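Local structure of protein FimX (Pseudomonas aeruginosa PAO1, 3HVA) at residues H51-P56 against T134-V139; G72-L77 against K117-H122. The protein acts as a c-di-GMP receptor with GGDEF and EAL domains, of which this chain is the GGDEF domain, and may hydrolyse c-di-GMP. One frame throughout, in Å; residues are numbered along the deposited sequence.

Contact 1 of 2, residues H51-P56 against T134-V139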
loop_
_atom_site.group_PDB
_atom_site.type_symbol
_atom_site.label_atom_id
_atom_site.label_comp_id
_atom_site.label_asym_id
_atom_site.label_seq_id
_atom_site.Cartn_x
_atom_site.Cartn_y
_atom_site.Cartn_z
ATOM N N HIS A 51 -0.262 5.662 -0.367
ATOM C CA HIS A 51 0.623 6.804 -0.177
ATOM C C HIS A 51 0.860 7.029 1.308
ATOM O O HIS A 51 -0.073 6.947 2.107
ATOM C CB HIS A 51 -0.011 8.080 -0.741
ATOM C CG HIS A 51 0.045 8.191 -2.233
ATOM N ND1 HIS A 51 1.217 8.074 -2.947
ATOM C CD2 HIS A 51 -0.926 8.446 -3.141
ATOM C CE1 HIS A 51 0.964 8.232 -4.234
ATOM N NE2 HIS A 51 -0.330 8.459 -4.378
ATOM N N LEU A 52 2.101 7.315 1.685
ATOM C CA LEU A 52 2.342 7.904 2.994
ATOM C C LEU A 52 2.110 9.398 2.841
ATOM O O LEU A 52 2.809 10.062 2.078
ATOM C CB LEU A 52 3.765 7.646 3.485
ATOM C CG LEU A 52 4.168 8.551 4.655
ATOM C CD1 LEU A 52 3.162 8.435 5.792
ATOM C CD2 LEU A 52 5.574 8.246 5.147
ATOM N N ASN A 53 1.118 9.922 3.550
ATOM C CA ASN A 53 0.783 11.336 3.444
ATOM C C ASN A 53 1.864 12.238 4.029
ATOM O O ASN A 53 2.460 11.921 5.057
ATOM C CB ASN A 53 -0.566 11.623 4.109
ATOM C CG ASN A 53 -1.740 11.168 3.265
ATOM O OD1 ASN A 53 -2.787 10.784 3.787
ATOM N ND2 ASN A 53 -1.570 11.208 1.949
ATOM N N GLY A 54 2.112 13.360 3.362
ATOM C CA GLY A 54 3.071 14.344 3.828
ATOM C C GLY A 54 4.499 13.842 3.917
ATOM O O GLY A 54 5.272 14.301 4.759
ATOM N N TYR A 55 4.854 12.900 3.047
ATOM C CA TYR A 55 6.205 12.343 3.028
ATOM C C TYR A 55 7.295 13.411 2.906
ATOM O O TYR A 55 8.290 13.360 3.628
ATOM C CB TYR A 55 6.350 11.300 1.913
ATOM C CG TYR A 55 7.784 10.924 1.606
ATOM C CD1 TYR A 55 8.606 10.380 2.585
ATOM C CD2 TYR A 55 8.312 11.100 0.334
ATOM C CE1 TYR A 55 9.918 10.034 2.308
ATOM C CE2 TYR A 55 9.621 10.754 0.046
ATOM C CZ TYR A 55 10.420 10.221 1.037
ATOM O OH TYR A 55 11.723 9.876 0.757
ATOM N N PRO A 56 7.115 14.378 1.991
ATOM C CA PRO A 56 8.125 15.427 1.810
ATOM C C PRO A 56 8.478 16.139 3.112
ATOM O O PRO A 56 9.653 16.387 3.379
ATOM C CB PRO A 56 7.441 16.403 0.849
ATOM C CG PRO A 56 6.507 15.554 0.068
ATOM C CD PRO A 56 6.012 14.506 1.021
ATOM N N THR A 134 -0.769 9.975 8.309
ATOM C CA THR A 134 -1.979 9.390 7.758
ATOM C C THR A 134 -1.651 8.819 6.385
ATOM O O THR A 134 -0.627 9.165 5.795
ATOM C CB THR A 134 -3.095 10.436 7.614
ATOM O OG1 THR A 134 -2.824 11.269 6.481
ATOM C CG2 THR A 134 -3.189 11.297 8.868
ATOM N N LEU A 135 -2.514 7.949 5.876
ATOM C CA LEU A 135 -2.289 7.336 4.574
ATOM C C LEU A 135 -3.361 7.743 3.575
ATOM O O LEU A 135 -4.478 8.093 3.952
ATOM C CB LEU A 135 -2.266 5.811 4.698
ATOM C CG LEU A 135 -1.386 5.231 5.804
ATOM C CD1 LEU A 135 -1.517 3.721 5.841
ATOM C CD2 LEU A 135 0.061 5.635 5.603
ATOM N N SER A 136 -3.007 7.702 2.296
ATOM C CA SER A 136 -3.977 7.877 1.222
ATOM C C SER A 136 -4.007 6.602 0.394
ATOM O O SER A 136 -3.017 6.237 -0.239
ATOM C CB SER A 136 -3.615 9.075 0.347
ATOM O OG SER A 136 -3.899 10.292 1.015
ATOM N N ILE A 137 -5.146 5.919 0.408
ATOM C CA ILE A 137 -5.247 4.610 -0.218
ATOM C C ILE A 137 -6.123 4.613 -1.464
ATOM O O ILE A 137 -7.314 4.917 -1.402
ATOM C CB ILE A 137 -5.785 3.558 0.768
ATOM C CG1 ILE A 137 -4.897 3.498 2.013
ATOM C CG2 ILE A 137 -5.867 2.196 0.100
ATOM C CD1 ILE A 137 -5.344 2.480 3.035
ATOM N N GLY A 138 -5.515 4.274 -2.595
ATOM C CA GLY A 138 -6.241 4.083 -3.835
ATOM C C GLY A 138 -6.502 2.604 -4.037
ATOM O O GLY A 138 -5.580 1.791 -3.984
ATOM N N VAL A 139 -7.764 2.255 -4.261
ATOM C CA VAL A 139 -8.161 0.856 -4.364
ATOM C C VAL A 139 -8.742 0.539 -5.740
ATOM O O VAL A 139 -9.557 1.297 -6.271
ATOM C CB VAL A 139 -9.198 0.493 -3.280
ATOM C CG1 VAL A 139 -9.386 -1.014 -3.199
ATOM C CG2 VAL A 139 -8.767 1.051 -1.933
#

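Contact 2 of 2, residues G72-L77 against K117-H122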
loop_
_atom_site.group_PDB
_atom_site.type_symbol
_atom_site.label_atom_id
_atom_site.label_comp_id
_atom_site.label_asym_id
_atom_site.label_seq_id
_atom_site.Cartn_x
_atom_site.Cartn_y
_atom_site.Cartn_z
ATOM N N GLY A 72 9.799 1.306 8.277
ATOM C CA GLY A 72 9.896 -0.001 8.899
ATOM C C GLY A 72 8.753 -0.258 9.863
ATOM O O GLY A 72 8.211 -1.361 9.925
ATOM N N GLN A 73 8.392 0.772 10.622
ATOM C CA GLN A 73 7.270 0.692 11.545
ATOM C C GLN A 73 5.960 0.608 10.772
ATOM O O GLN A 73 5.083 -0.192 11.092
ATOM C CB GLN A 73 7.248 1.914 12.465
ATOM C CG GLN A 73 8.404 1.988 13.449
ATOM C CD GLN A 73 8.336 3.220 14.332
ATOM O OE1 GLN A 73 7.255 3.651 14.735
ATOM N NE2 GLN A 73 9.494 3.793 14.639
ATOM N N LEU A 74 5.842 1.446 9.747
ATOM C CA LEU A 74 4.637 1.519 8.931
ATOM C C LEU A 74 4.340 0.170 8.283
ATOM O O LEU A 74 3.187 -0.257 8.213
ATOM C CB LEU A 74 4.801 2.599 7.860
ATOM C CG LEU A 74 3.559 3.174 7.177
ATOM C CD1 LEU A 74 2.495 3.541 8.202
ATOM C CD2 LEU A 74 3.940 4.382 6.326
ATOM N N ALA A 75 5.389 -0.500 7.817
ATOM C CA ALA A 75 5.250 -1.811 7.196
ATOM C C ALA A 75 4.841 -2.860 8.220
ATOM O O ALA A 75 4.021 -3.732 7.937
ATOM C CB ALA A 75 6.544 -2.216 6.527
ATOM N N GLY A 76 5.430 -2.775 9.408
ATOM C CA GLY A 76 5.126 -3.707 10.478
ATOM C C GLY A 76 3.677 -3.625 10.918
ATOM O O GLY A 76 3.110 -4.607 11.400
ATOM N N LEU A 77 3.080 -2.448 10.757
ATOM C CA LEU A 77 1.673 -2.253 11.085
ATOM C C LEU A 77 0.793 -2.825 9.981
ATOM O O LEU A 77 -0.308 -3.306 10.239
ATOM C CB LEU A 77 1.359 -0.769 11.281
ATOM C CG LEU A 77 1.992 -0.052 12.472
ATOM C CD1 LEU A 77 1.603 1.418 12.468
ATOM C CD2 LEU A 77 1.586 -0.715 13.779
ATOM N N LYS A 117 -6.895 3.725 10.138
ATOM C CA LYS A 117 -7.042 4.284 11.476
ATOM C C LYS A 117 -5.886 3.899 12.397
ATOM O O LYS A 117 -5.459 4.696 13.231
ATOM C CB LYS A 117 -8.379 3.861 12.083
ATOM C CG LYS A 117 -9.577 4.476 11.380
ATOM C CD LYS A 117 -10.856 3.713 11.673
ATOM C CE LYS A 117 -12.034 4.315 10.923
ATOM N NZ LYS A 117 -13.174 3.364 10.809
ATOM N N LYS A 118 -5.387 2.675 12.244
ATOM C CA LYS A 118 -4.240 2.224 13.020
ATOM C C LYS A 118 -3.087 3.196 12.842
ATOM O O LYS A 118 -2.424 3.576 13.805
ATOM C CB LYS A 118 -3.799 0.826 12.585
ATOM C CG LYS A 118 -2.620 0.282 13.381
ATOM C CD LYS A 118 -2.988 0.104 14.845
ATOM C CE LYS A 118 -1.906 -0.644 15.604
ATOM N NZ LYS A 118 -2.364 -1.026 16.968
ATOM N N VAL A 119 -2.854 3.598 11.598
ATOM C CA VAL A 119 -1.778 4.528 11.290
ATOM C C VAL A 119 -2.092 5.933 11.798
ATOM O O VAL A 119 -1.266 6.554 12.467
ATOM C CB VAL A 119 -1.490 4.581 9.780
ATOM C CG1 VAL A 119 -0.537 5.721 9.461
ATOM C CG2 VAL A 119 -0.921 3.252 9.304
ATOM N N GLU A 120 -3.288 6.425 11.485
ATOM C CA GLU A 120 -3.697 7.770 11.890
ATOM C C GLU A 120 -3.590 7.974 13.398
ATOM O O GLU A 120 -3.281 9.070 13.865
ATOM C CB GLU A 120 -5.126 8.071 11.424
ATOM C CG GLU A 120 -5.790 9.194 12.213
ATOM C CD GLU A 120 -7.127 9.623 11.641
ATOM O OE1 GLU A 120 -7.149 10.168 10.517
ATOM O OE2 GLU A 120 -8.154 9.433 12.325
ATOM N N ASN A 121 -3.851 6.913 14.154
ATOM C CA ASN A 121 -3.813 6.987 15.609
ATOM C C ASN A 121 -2.523 6.421 16.194
ATOM O O ASN A 121 -2.457 6.121 17.386
ATOM C CB ASN A 121 -5.021 6.264 16.213
ATOM C CG ASN A 121 -6.339 6.902 15.819
ATOM O OD1 ASN A 121 -6.607 8.058 16.148
ATOM N ND2 ASN A 121 -7.174 6.146 15.118
ATOM N N HIS A 122 -1.500 6.279 15.358
ATOM C CA HIS A 122 -0.230 5.734 15.822
ATOM C C HIS A 122 0.861 6.792 15.938
ATOM O O HIS A 122 1.095 7.567 15.011
ATOM C CB HIS A 122 0.244 4.593 14.920
ATOM C CG HIS A 122 1.436 3.861 15.459
ATOM N ND1 HIS A 122 2.732 4.250 15.194
ATOM C CD2 HIS A 122 1.523 2.774 16.257
ATOM C CE1 HIS A 122 3.567 3.428 15.802
ATOM N NE2 HIS A 122 2.862 2.523 16.455
#

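Contact 1 of 2, residues H51-P56 against T134-V139
His51 and Ser136 face each other as an antiparallel hydrogen-bonded pair, and their four backbone polar groups satisfy one another. The N-H of His51 reaches Ser136 O at 2.8 Å in a nearly straight bond (174° at the hydrogen), while Ser136 N returns a bond of 3.0 Å to His51 O. That carbonyl carries a second, weaker load: Leu135 CA approaches His51 O at 3.3 Å as a CA-H...O contact. One step on, Leu52 and Leu135 form the non-hydrogen-bonded pair, and beyond it Asn53 N donates to Thr134 O at 2.9 Å, lying in the carbonyl plane. This last bond is made one residue past strand 45-52, from within the type II turn Leu52 to Tyr55, which leads through Gly54 at the N-cap into helix 55-82. The paired strands are adjacent inner strands of the mixed sheet of the GGDEF domain, a fold of the nucleotide cyclase clan. Asn53 brings its side-chain amide up to the hydroxyls of Thr134 and Ser136; its CG lies 3.4 Å from Thr134 OG1 and 3.2 Å from Ser136 OG. On the sheet face opposite His51 and Ser136, Leu52 CD1 meets Leu135 CD2 at 4.2 Å. The pairing sets His51 CB 3.9 Å from Ser136 CB, and chi1 of -77° turns the ring so that NE2 is hydrogen-bonded to Asp161 of helix 149-164.

Contact 2 of 2, residues G72-L77 against K117-H122
Leu77 lays its CD1 methyl over one face of the His122 ring, 4.0 Å from the centroid and 14° off the normal, which meets the geometry of a CH-pi contact. Its other methyl, CD2, touches Lys118 CE at 3.9 Å, so the leucine fork divides its branches between an aromatic face and the aliphatic part of a lysine. Deeper in, Leu74 CD1 meets both branches of Val119, with CG2 the closer at 3.6 Å; the two side chains run roughly perpendicular to one another. Gln73 OE1 comes to the edge of the His122 ring, near its plane, with the amide and ring planes 72° apart. Several elements hold this first shell. His122 follows the end of helix 105-120, where its N bonds to Val119 O at 2.9 Å, and with CG anti to the backbone N (chi1 -171°) the ring extends toward Leu77. Gln73 is tethered through NE2 to Glu125 O, and the ring of Phe124 meets that of His122. Helices 55-82 and 105-120 thereby meet through apolar side chains, with strand 124-126 bordering Gln73 and Leu74, and Leu135 of strand 135-142 beneath Leu74 and Val119.

Overall arrangement
From the N terminus, the chain runs through strand 45-52 and turns at residues 51-56 into helix 55-82, which carries 72-77. After strands 87-90 and 95-101 it enters helix 105-120, whose end closes the inner loop at contact 2, with 39 residues between the segments. Strand 135-142 then closes the outer loop at contact 1, spanning 77 residues; contact 2 falls wholly within that span, so the two nest and do not cross. Contact 1 joins neighbouring sheet strands, whereas contact 2 joins two helices over that sheet. Their centres are 12 Å apart, and side chains bridge them: Leu135 CD1 lies 3.5 Å from Val119 CG2, and Leu52 CD1 lies 4.2 Å from Leu74 CD2.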